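Local coordinates for GTPase activator-like protein (Chaetomium thermophilum, PDB 6SSH) that probably stimulates GTP hydrolysis by a small GTPase, this chain being the Rap/Ran-GAP domain of a longer TSC2 protein, at residues 12-17 with 21-26; 6-11 with 118-123. All blocks are in the same frame, centred on the assembly; numbering follows the deposited sequence.

In the fold
Near the N terminus the chain runs out along strand 2-10, an inner strand of the mixed sheet, and its residues 6-11 wait for 118-123 to close interaction 2. Straight after the strand comes a loop, then the short helix 17-21 and a second loop; interaction 1 joins 12-17 to 21-26 across that helix. Interaction 1 is therefore a small loop nested inside the much larger one, which takes in several strands and helix 93-99 before 118-123 returns. The two contacts touch: Asn23 ND2 reaches Tyr9 O, and Glu17 packs on 119-121. An ethanediol molecule meets both. Together they join the strand, helix 17-21 and the 118-123 loop.

Interaction 1: residues 12-17 with 21-26. With EDO (1,2-ethanediol), chain D; EDO (1,2-ethanediol), chain G.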
# COMPACT_ATOMS: atom_id res chain seq x y z
N GLU A 12 8.58 0.48 13.42
CA GLU A 12 9.72 1.19 13.97
C GLU A 12 11.01 0.38 13.90
O GLU A 12 11.03 -0.79 14.31
CB GLU A 12 9.43 1.52 15.43
CG GLU A 12 10.54 2.36 16.09
CD GLU A 12 10.08 3.00 17.39
OE1 GLU A 12 9.84 2.24 18.35
OE2 GLU A 12 9.97 4.24 17.43
N GLY A 13 12.08 0.97 13.36
CA GLY A 13 13.37 0.32 13.31
C GLY A 13 13.65 -0.54 12.09
O GLY A 13 14.77 -0.93 11.88
N GLN A 14 12.62 -0.92 11.33
CA GLN A 14 12.83 -1.84 10.22
C GLN A 14 13.42 -1.18 9.00
O GLN A 14 13.16 0.02 8.75
CB GLN A 14 11.49 -2.49 9.80
CG GLN A 14 10.89 -3.36 10.88
CD GLN A 14 9.59 -4.02 10.47
OE1 GLN A 14 8.78 -3.51 9.68
NE2 GLN A 14 9.43 -5.24 10.95
N THR A 15 14.27 -1.93 8.30
CA THR A 15 15.02 -1.43 7.17
C THR A 15 14.99 -2.35 5.97
O THR A 15 15.28 -1.89 4.87
CB THR A 15 16.50 -1.18 7.54
OG1 THR A 15 17.08 -2.38 7.98
CG2 THR A 15 16.62 -0.11 8.64
N HIS A 16 14.64 -3.63 6.17
CA HIS A 16 14.83 -4.65 5.12
C HIS A 16 13.51 -5.29 4.74
O HIS A 16 12.64 -5.49 5.57
CB HIS A 16 15.79 -5.76 5.62
CG HIS A 16 16.20 -6.75 4.56
ND1 HIS A 16 15.46 -7.86 4.22
CD2 HIS A 16 17.34 -6.82 3.83
CE1 HIS A 16 16.10 -8.55 3.28
NE2 HIS A 16 17.26 -7.94 3.04
N GLU A 17 13.37 -5.60 3.46
CA GLU A 17 12.13 -6.16 2.93
C GLU A 17 11.60 -7.35 3.73
O GLU A 17 10.40 -7.41 3.98
CB GLU A 17 12.41 -6.61 1.51
CG GLU A 17 11.56 -7.62 0.84
CD GLU A 17 12.04 -7.66 -0.63
OE1 GLU A 17 13.19 -8.07 -0.96
OE2 GLU A 17 11.30 -7.12 -1.36
N LEU A 21 7.86 -7.47 5.42
CA LEU A 21 6.77 -8.29 4.89
C LEU A 21 6.22 -9.18 5.98
O LEU A 21 5.04 -9.53 5.91
CB LEU A 21 7.28 -9.11 3.71
CG LEU A 21 7.63 -8.32 2.43
CD1 LEU A 21 8.23 -9.27 1.38
CD2 LEU A 21 6.43 -7.59 1.86
N ALA A 22 7.01 -9.57 6.94
CA ALA A 22 6.55 -10.45 8.01
C ALA A 22 5.47 -9.80 8.89
O ALA A 22 4.77 -10.49 9.62
CB ALA A 22 7.70 -10.93 8.84
N ASN A 23 5.37 -8.47 8.91
CA ASN A 23 4.43 -7.82 9.78
C ASN A 23 3.00 -8.27 9.51
O ASN A 23 2.62 -8.45 8.36
CB ASN A 23 4.48 -6.29 9.62
CG ASN A 23 5.82 -5.71 9.97
OD1 ASN A 23 6.55 -6.22 10.81
ND2 ASN A 23 6.14 -4.56 9.40
N THR A 24 2.24 -8.46 10.61
CA THR A 24 0.85 -8.86 10.49
C THR A 24 -0.13 -7.89 11.12
O THR A 24 -1.31 -8.17 11.23
CB THR A 24 0.56 -10.19 11.08
OG1 THR A 24 0.97 -10.13 12.41
CG2 THR A 24 1.31 -11.32 10.28
N MET A 25 0.35 -6.70 11.45
CA MET A 25 -0.52 -5.61 11.90
C MET A 25 0.32 -4.35 11.86
O MET A 25 1.54 -4.37 11.77
CB MET A 25 -1.03 -5.92 13.27
CG MET A 25 0.03 -5.88 14.25
SD MET A 25 -0.56 -6.17 15.96
CE MET A 25 -2.11 -5.26 15.97
N GLY A 26 -0.39 -3.23 11.90
CA GLY A 26 0.20 -1.92 11.96
C GLY A 26 -0.32 -1.12 13.16
O GLY A 26 -0.89 -1.66 14.11
C1 EDO D . 13.01 2.31 6.10
O1 EDO D . 14.04 1.95 7.01
C2 EDO D . 13.10 1.32 4.97
O2 EDO D . 13.06 2.00 3.74
C1 EDO G . 16.72 -4.27 10.79
O1 EDO G . 16.88 -3.25 11.79
C2 EDO G . 17.74 -5.42 10.85
O2 EDO G . 17.41 -6.41 11.84
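Glu17 and Leu21 stand one helical turn apart, with Leu21 N bonded to Glu17 O at 2.9 Å, whereas Gln14 and Asn23 on the flanking loops are 10.3 Å apart at their CA atoms. Two side-chain amides span that wider gap. They come from opposite directions and join through a pair of reciprocal hydrogen bonds: Asn23 ND2 to Gln14 OE1 at 2.9 Å, and Gln14 NE2 to Asn23 OD1 at 3.0 Å. The planes are only 8° apart, and each donor sits on an in-plane lone pair of the other oxygen, although Asn23 OD1 lies somewhat tilted from the plane of the Gln14 amide. Gln14 gets there with CG anti to its carbonyl carbon (chi1 -64°) and the chain extended beyond it. Each amide also has a backbone partner: Gln14 OE1 takes a second bond from Lys11 N, and Asn23 ND2 gives one to Tyr9 O. Those partners settle which end of each buried amide is oxygen and which is nitrogen, and tie both to the end of strand 2-10. On the helix, Glu17 and Leu21 lie alongside each other, pointing the same way, with Glu17 CG 3.8 Å from Leu21 CD1. The carboxylate of Glu17 goes on to a salt bridge between OE2 and Lys96 of helix 93-99. At the helix start His16 ND1 caps Thr18 N. An ethanediol, probably from the crystallisation liquor, bonds through O1 to Gln14 O at 2.7 Å. The whole is a short, N-capped helix whose entry and exit loops are joined by a reciprocal, two-bond pairing of side-chain amides, within the connection from strand 2-10 to helix 28-37 of this GAP domain.

Interaction 2: residues 6-11 with 118-123; sequences GVIYIK and DTFPSQ. With EDO (1,2-ethanediol), chain D.
Thr119 OG1, beside the Phe120 ring that packs on Ile8 and Ile10, is gripped twice: ethanediol O2 donates to it at 2.7 Å, and it is also hydrogen-bonded to Arg116 O within its own loop. The same ethanediol, probably left from crystallisation, also bonds to Arg116 N and so links this loop to the 12-17 loop. Across the two segments themselves the contact is wholly apolar, with no hydrogen bond from 6-11 to 118-123. Phe120 has CG anti to its carbonyl carbon (chi1 -55°), which sends the ring toward the strand, where Ile8 meets it from the opposite direction. Both branches of Ile8 are used. The CD1 methyl lies over one ring face in a CH-pi contact, 4.0 Å from the centroid and 15° off the normal. The CG2 methyl instead touches the far end of the ring, 3.7 Å from Phe120 CZ. Ile10 adds a looser touch, its CD1 approaching Phe120 CZ obliquely at 4.3 Å. Over the other face of the ring Thr119 CG2 stands 3.7 Å above the centre, and the aromatic plane is thus sandwiched between a threonine methyl and an isoleucine methyl. Helix 17-21 closes in around this cluster: Ile20 touches both Ile8 and Thr119, and Glu17 touches Phe120. Backbone bonds from Gly6 and Ile8 hold strand 2-10 beside strand 104-109. The arrangement is that of an apolar core on one face of the mixed sheet in a Rap/Ran-GAP domain, where the long connection between parallel strands 104-109 and 127-134 drops an aromatic side chain onto the inner strand 2-10.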
# COMPACT_ATOMS: atom_id res chain seq x y z
N GLY A 6 -0.32 -2.26 -3.89
CA GLY A 6 0.16 -2.78 -2.63
C GLY A 6 0.01 -1.81 -1.49
O GLY A 6 -0.05 -0.55 -1.72
N VAL A 7 -0.06 -2.28 -0.26
CA VAL A 7 -0.05 -1.46 0.92
C VAL A 7 0.83 -2.15 1.91
O VAL A 7 0.55 -3.31 2.32
CB VAL A 7 -1.44 -1.24 1.56
CG1 VAL A 7 -1.31 -0.30 2.73
CG2 VAL A 7 -2.45 -0.74 0.53
N ILE A 8 1.89 -1.49 2.30
CA ILE A 8 2.96 -2.09 3.11
C ILE A 8 3.25 -1.30 4.36
O ILE A 8 3.64 -0.11 4.25
CB ILE A 8 4.27 -2.18 2.32
CG1 ILE A 8 4.07 -2.89 0.97
CG2 ILE A 8 5.34 -2.89 3.15
CD1 ILE A 8 5.21 -2.67 -0.03
N TYR A 9 3.07 -1.85 5.55
CA TYR A 9 3.38 -1.21 6.82
C TYR A 9 4.80 -1.51 7.24
O TYR A 9 5.20 -2.68 7.31
CB TYR A 9 2.43 -1.72 7.93
CG TYR A 9 2.69 -1.04 9.25
CD1 TYR A 9 2.22 0.24 9.50
CD2 TYR A 9 3.44 -1.64 10.24
CE1 TYR A 9 2.49 0.88 10.69
CE2 TYR A 9 3.71 -1.00 11.45
CZ TYR A 9 3.24 0.28 11.69
OH TYR A 9 3.53 0.87 12.88
N ILE A 10 5.56 -0.45 7.53
CA ILE A 10 6.92 -0.55 8.05
C ILE A 10 6.94 -0.16 9.52
O ILE A 10 6.56 0.96 9.85
CB ILE A 10 7.92 0.29 7.27
CG1 ILE A 10 7.80 0.04 5.77
CG2 ILE A 10 9.30 0.01 7.81
CD1 ILE A 10 8.78 0.83 4.93
N LYS A 11 7.34 -1.08 10.39
CA LYS A 11 7.36 -0.88 11.83
C LYS A 11 8.63 -0.13 12.24
O LYS A 11 9.64 -0.19 11.57
CB LYS A 11 7.25 -2.25 12.54
CG LYS A 11 6.99 -2.22 14.04
CD LYS A 11 6.74 -3.67 14.59
CE LYS A 11 7.66 -4.72 13.96
NZ LYS A 11 7.88 -5.90 14.87
N ASP A 118 15.04 1.52 -2.73
CA ASP A 118 15.43 0.18 -3.08
C ASP A 118 15.05 -0.87 -2.01
O ASP A 118 15.53 -1.99 -2.05
CB ASP A 118 16.93 0.11 -3.40
CG ASP A 118 17.80 0.42 -2.22
OD1 ASP A 118 17.30 0.86 -1.18
OD2 ASP A 118 19.03 0.24 -2.33
N THR A 119 14.14 -0.48 -1.11
CA THR A 119 13.70 -1.38 -0.02
C THR A 119 13.09 -2.68 -0.50
O THR A 119 13.29 -3.70 0.15
CB THR A 119 12.76 -0.67 0.97
OG1 THR A 119 13.44 0.45 1.52
CG2 THR A 119 12.36 -1.59 2.12
N PHE A 120 12.37 -2.67 -1.64
CA PHE A 120 11.60 -3.82 -2.07
C PHE A 120 11.97 -4.10 -3.52
O PHE A 120 11.21 -3.82 -4.45
CB PHE A 120 10.09 -3.54 -1.99
CG PHE A 120 9.62 -3.07 -0.66
CD1 PHE A 120 9.52 -3.96 0.43
CD2 PHE A 120 9.21 -1.79 -0.47
CE1 PHE A 120 9.05 -3.47 1.66
CE2 PHE A 120 8.74 -1.32 0.74
CZ PHE A 120 8.69 -2.16 1.80
N PRO A 121 13.17 -4.63 -3.75
CA PRO A 121 13.67 -4.72 -5.13
C PRO A 121 12.74 -5.47 -6.08
O PRO A 121 12.27 -6.57 -5.86
CB PRO A 121 15.04 -5.42 -4.99
CG PRO A 121 15.12 -5.89 -3.58
CD PRO A 121 14.11 -5.15 -2.75
N SER A 122 12.43 -4.80 -7.18
CA SER A 122 11.60 -5.36 -8.21
C SER A 122 11.73 -4.45 -9.39
O SER A 122 11.54 -3.22 -9.25
CB SER A 122 10.13 -5.38 -7.83
OG SER A 122 9.42 -5.83 -8.98
N GLN A 123 11.88 -5.08 -10.53
CA GLN A 123 11.85 -4.33 -11.78
C GLN A 123 10.46 -3.85 -12.18
O GLN A 123 10.34 -3.19 -13.21
CB GLN A 123 12.40 -5.18 -12.92
CG GLN A 123 11.61 -6.38 -13.28
CD GLN A 123 12.42 -7.31 -14.17
OE1 GLN A 123 13.33 -6.87 -14.87
NE2 GLN A 123 12.10 -8.61 -14.12
C1 EDO D . 13.01 2.31 6.10
O1 EDO D . 14.04 1.95 7.01
C2 EDO D . 13.10 1.32 4.97
O2 EDO D . 13.06 2.00 3.74